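Local coordinates for phosphoribosylaminoimidazole-succinocarboxamide synthase (Saccharomyces cerevisiae, PDB 2CNV), which catalyses the ATP-dependent joining of L-aspartate to 4-carboxy-5-aminoimidazole ribotide, forming SAICAR in de novo purine biosynthesis, at residues R122-G127 / I212-K217. Sequence-based numbering, arbitrary orientation.
Sequences RGYITG and IIADTK. With SSS (N-{[5-amino-1-(5-O-phosphono-beta-D-arabinofuranosyl)-1H-imidazol-4-yl]carbonyl}-L-aspartic acid), chain D.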
loop_
_atom_site.group_PDB
_atom_site.type_symbol
_atom_site.label_atom_id
_atom_site.label_comp_id
_atom_site.label_asym_id
_atom_site.label_seq_id
_atom_site.Cartn_x
_atom_site.Cartn_y
_atom_site.Cartn_z
ATOM N N ARG A 122 4.660 5.706 -11.284
ATOM C CA ARG A 122 3.448 6.367 -11.771
ATOM C C ARG A 122 3.220 5.953 -13.213
ATOM O O ARG A 122 4.101 6.134 -14.047
ATOM C CB ARG A 122 3.611 7.886 -11.716
ATOM C CG ARG A 122 4.029 8.447 -10.351
ATOM C CD ARG A 122 4.143 9.963 -10.435
ATOM N NE ARG A 122 4.674 10.523 -9.194
ATOM C CZ ARG A 122 3.925 10.996 -8.203
ATOM N NH1 ARG A 122 2.603 10.993 -8.299
ATOM N NH2 ARG A 122 4.505 11.478 -7.113
ATOM N N GLY A 123 2.058 5.379 -13.505
ATOM C CA GLY A 123 1.703 5.069 -14.896
ATOM C C GLY A 123 0.896 6.187 -15.517
ATOM O O GLY A 123 0.805 6.290 -16.731
ATOM N N TYR A 124 0.307 7.024 -14.663
ATOM C CA TYR A 124 -0.604 8.083 -15.072
ATOM C C TYR A 124 -0.253 9.356 -14.306
ATOM O O TYR A 124 0.192 9.287 -13.156
ATOM C CB TYR A 124 -2.065 7.688 -14.768
ATOM C CG TYR A 124 -2.553 6.444 -15.493
ATOM C CD1 TYR A 124 -2.103 5.166 -15.125
ATOM C CD2 TYR A 124 -3.466 6.540 -16.549
ATOM C CE1 TYR A 124 -2.530 4.028 -15.794
ATOM C CE2 TYR A 124 -3.902 5.400 -17.227
ATOM C CZ TYR A 124 -3.432 4.150 -16.841
ATOM O OH TYR A 124 -3.862 3.015 -17.500
ATOM N N ILE A 125 -0.456 10.514 -14.923
ATOM C CA ILE A 125 -0.108 11.772 -14.252
ATOM C C ILE A 125 -1.270 12.255 -13.380
ATOM O O ILE A 125 -2.335 12.611 -13.879
ATOM C CB ILE A 125 0.404 12.872 -15.241
ATOM C CG1 ILE A 125 1.054 14.041 -14.474
ATOM C CG2 ILE A 125 -0.721 13.348 -16.182
ATOM C CD1 ILE A 125 1.911 14.951 -15.346
ATOM N N THR A 126 -1.053 12.241 -12.071
ATOM C CA THR A 126 -2.071 12.653 -11.099
ATOM C C THR A 126 -1.365 13.099 -9.805
ATOM O O THR A 126 -0.137 13.174 -9.779
ATOM C CB THR A 126 -3.116 11.515 -10.863
ATOM O OG1 THR A 126 -4.222 12.005 -10.098
ATOM C CG2 THR A 126 -2.488 10.299 -10.168
ATOM N N GLY A 127 -2.126 13.417 -8.756
ATOM C CA GLY A 127 -1.538 13.755 -7.450
ATOM C C GLY A 127 -0.471 14.833 -7.530
ATOM O O GLY A 127 -0.627 15.813 -8.248
ATOM N N ILE A 212 -7.991 0.591 -12.750
ATOM C CA ILE A 212 -6.749 1.238 -13.138
ATOM C C ILE A 212 -5.957 1.578 -11.875
ATOM O O ILE A 212 -6.432 2.322 -11.030
ATOM C CB ILE A 212 -6.984 2.504 -13.998
ATOM C CG1 ILE A 212 -7.667 2.121 -15.324
ATOM C CG2 ILE A 212 -5.646 3.225 -14.245
ATOM C CD1 ILE A 212 -7.956 3.291 -16.251
ATOM N N ILE A 213 -4.770 0.989 -11.741
ATOM C CA ILE A 213 -3.831 1.389 -10.694
ATOM C C ILE A 213 -2.942 2.502 -11.269
ATOM O O ILE A 213 -1.986 2.246 -12.013
ATOM C CB ILE A 213 -3.016 0.180 -10.177
ATOM C CG1 ILE A 213 -3.979 -0.943 -9.752
ATOM C CG2 ILE A 213 -2.055 0.592 -9.030
ATOM C CD1 ILE A 213 -3.301 -2.211 -9.206
ATOM N N ALA A 214 -3.288 3.740 -10.926
ATOM C CA ALA A 214 -2.661 4.939 -11.511
ATOM C C ALA A 214 -1.187 5.076 -11.126
ATOM O O ALA A 214 -0.359 5.546 -11.918
ATOM C CB ALA A 214 -3.428 6.178 -11.079
ATOM N N ASP A 215 -0.883 4.677 -9.892
ATOM C CA ASP A 215 0.463 4.722 -9.352
ATOM C C ASP A 215 0.498 3.869 -8.088
ATOM O O ASP A 215 -0.554 3.422 -7.607
ATOM C CB ASP A 215 0.907 6.175 -9.078
ATOM C CG ASP A 215 -0.075 6.936 -8.199
ATOM O OD1 ASP A 215 -0.576 6.352 -7.219
ATOM O OD2 ASP A 215 -0.337 8.124 -8.474
ATOM N N THR A 216 1.694 3.623 -7.565
ATOM C CA THR A 216 1.852 2.792 -6.381
ATOM C C THR A 216 3.160 3.117 -5.689
ATOM O O THR A 216 4.120 3.565 -6.322
ATOM C CB THR A 216 1.812 1.265 -6.729
ATOM O OG1 THR A 216 1.612 0.492 -5.535
ATOM C CG2 THR A 216 3.090 0.813 -7.413
ATOM N N LYS A 217 3.194 2.875 -4.386
ATOM C CA LYS A 217 4.399 3.045 -3.595
ATOM C C LYS A 217 4.878 1.677 -3.124
ATOM O O LYS A 217 4.196 1.012 -2.363
ATOM C CB LYS A 217 4.105 3.970 -2.409
ATOM C CG LYS A 217 5.294 4.287 -1.512
ATOM C CD LYS A 217 5.004 5.501 -0.625
ATOM C CE LYS A 217 4.059 5.161 0.521
ATOM N NZ LYS A 217 3.524 6.381 1.202
HETATM P PA SSS D . 1.368 11.736 -4.537
HETATM O O1A SSS D . 0.204 12.204 -3.710
HETATM O O2A SSS D . 2.683 12.355 -4.131
HETATM O O3A SSS D . 1.110 11.713 -6.015
HETATM O "O5'" SSS D . 1.533 10.189 -4.155
HETATM C "C5'" SSS D . 2.719 9.451 -4.444
HETATM C "C4'" SSS D . 2.499 7.995 -4.062
HETATM O "O4'" SSS D . 1.973 7.954 -2.737
HETATM C "C1'" SSS D . 1.028 6.889 -2.633
HETATM N N9 SSS D . -0.012 7.155 -1.603
HETATM C C4 SSS D . -0.577 8.295 -1.200
HETATM O O6 SSS D . -1.911 10.268 0.571
HETATM N N3 SSS D . -0.317 9.527 -1.740
HETATM C C6 SSS D . -2.306 9.112 0.499
HETATM N N6 SSS D . -3.463 8.699 1.023
HETATM C C61 SSS D . -4.389 9.583 1.723
HETATM C C62 SSS D . -4.054 9.721 3.184
HETATM C C63 SSS D . -5.754 8.920 1.547
HETATM C C64 SSS D . -6.592 9.705 0.562
HETATM O O65 SSS D . -4.879 10.280 3.927
HETATM O O66 SSS D . -2.968 9.282 3.623
HETATM O O67 SSS D . -6.769 9.219 -0.577
HETATM O O68 SSS D . -7.084 10.806 0.913
HETATM C C5 SSS D . -1.480 8.073 -0.179
HETATM N N7 SSS D . -1.437 6.742 0.048
HETATM C C8 SSS D . -0.539 6.202 -0.816
HETATM C "C2'" SSS D . 0.518 6.585 -4.039
HETATM O "O2'" SSS D . -0.806 7.016 -4.335
HETATM C "C3'" SSS D . 1.478 7.300 -4.955
HETATM O "O3'" SSS D . 2.053 6.260 -5.733
HETATM O O HOH W 1 0.797 9.608 -10.297
#
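R122 and D215 pair as antiparallel, non-hydrogen-bonded neighbours where strand 113-122 ends beside strand 211-223 in the mixed sheet, their CA atoms 4.2 Å apart and their side chains on the same face; with the loop before helix 127-136, this end lines the SAICAR synthetase site that holds SSS. Past this pair the chain turns a corner, and the carbonyl O of A214 takes two consecutive amides, from G123 N at 2.9 Å and Y124 N at 3.2 Å. Packing is tight on the apolar side: CG2 of I212 lies over one face of the Y124 ring in a CH-pi contact, 3.5 Å from CZ, while CD1 comes close to CA of A214 and helix 185-208 adds Y199. The side facing the ligand is less closely packed. There the guanidinium and carboxylate planes stand 87° apart, and one water between NH1 of R122 and OD2 of D215 accepts from NH1 and donates to OD2 and to the carbonyl O of Y124. An extended R122 chain carries NH1 to phosphate oxygen O3A of SSS at 2.8 Å, nearly straight at 169°, while T160 and H140 hold NE and NH2. OD1 of D215 accepts the sugar hydroxyl O2' at 3.0 Å, with a weaker bond from O3'; R242 forms a salt bridge with OD2. A methionine in place of R122 would probably cost O3A and the bridging water the hydrogen bonds from NH1. The pair thus contributes one phosphate contact and the O2'/O3' contact, and the positive charges of R122 and R242 probably help to fix the carboxylate.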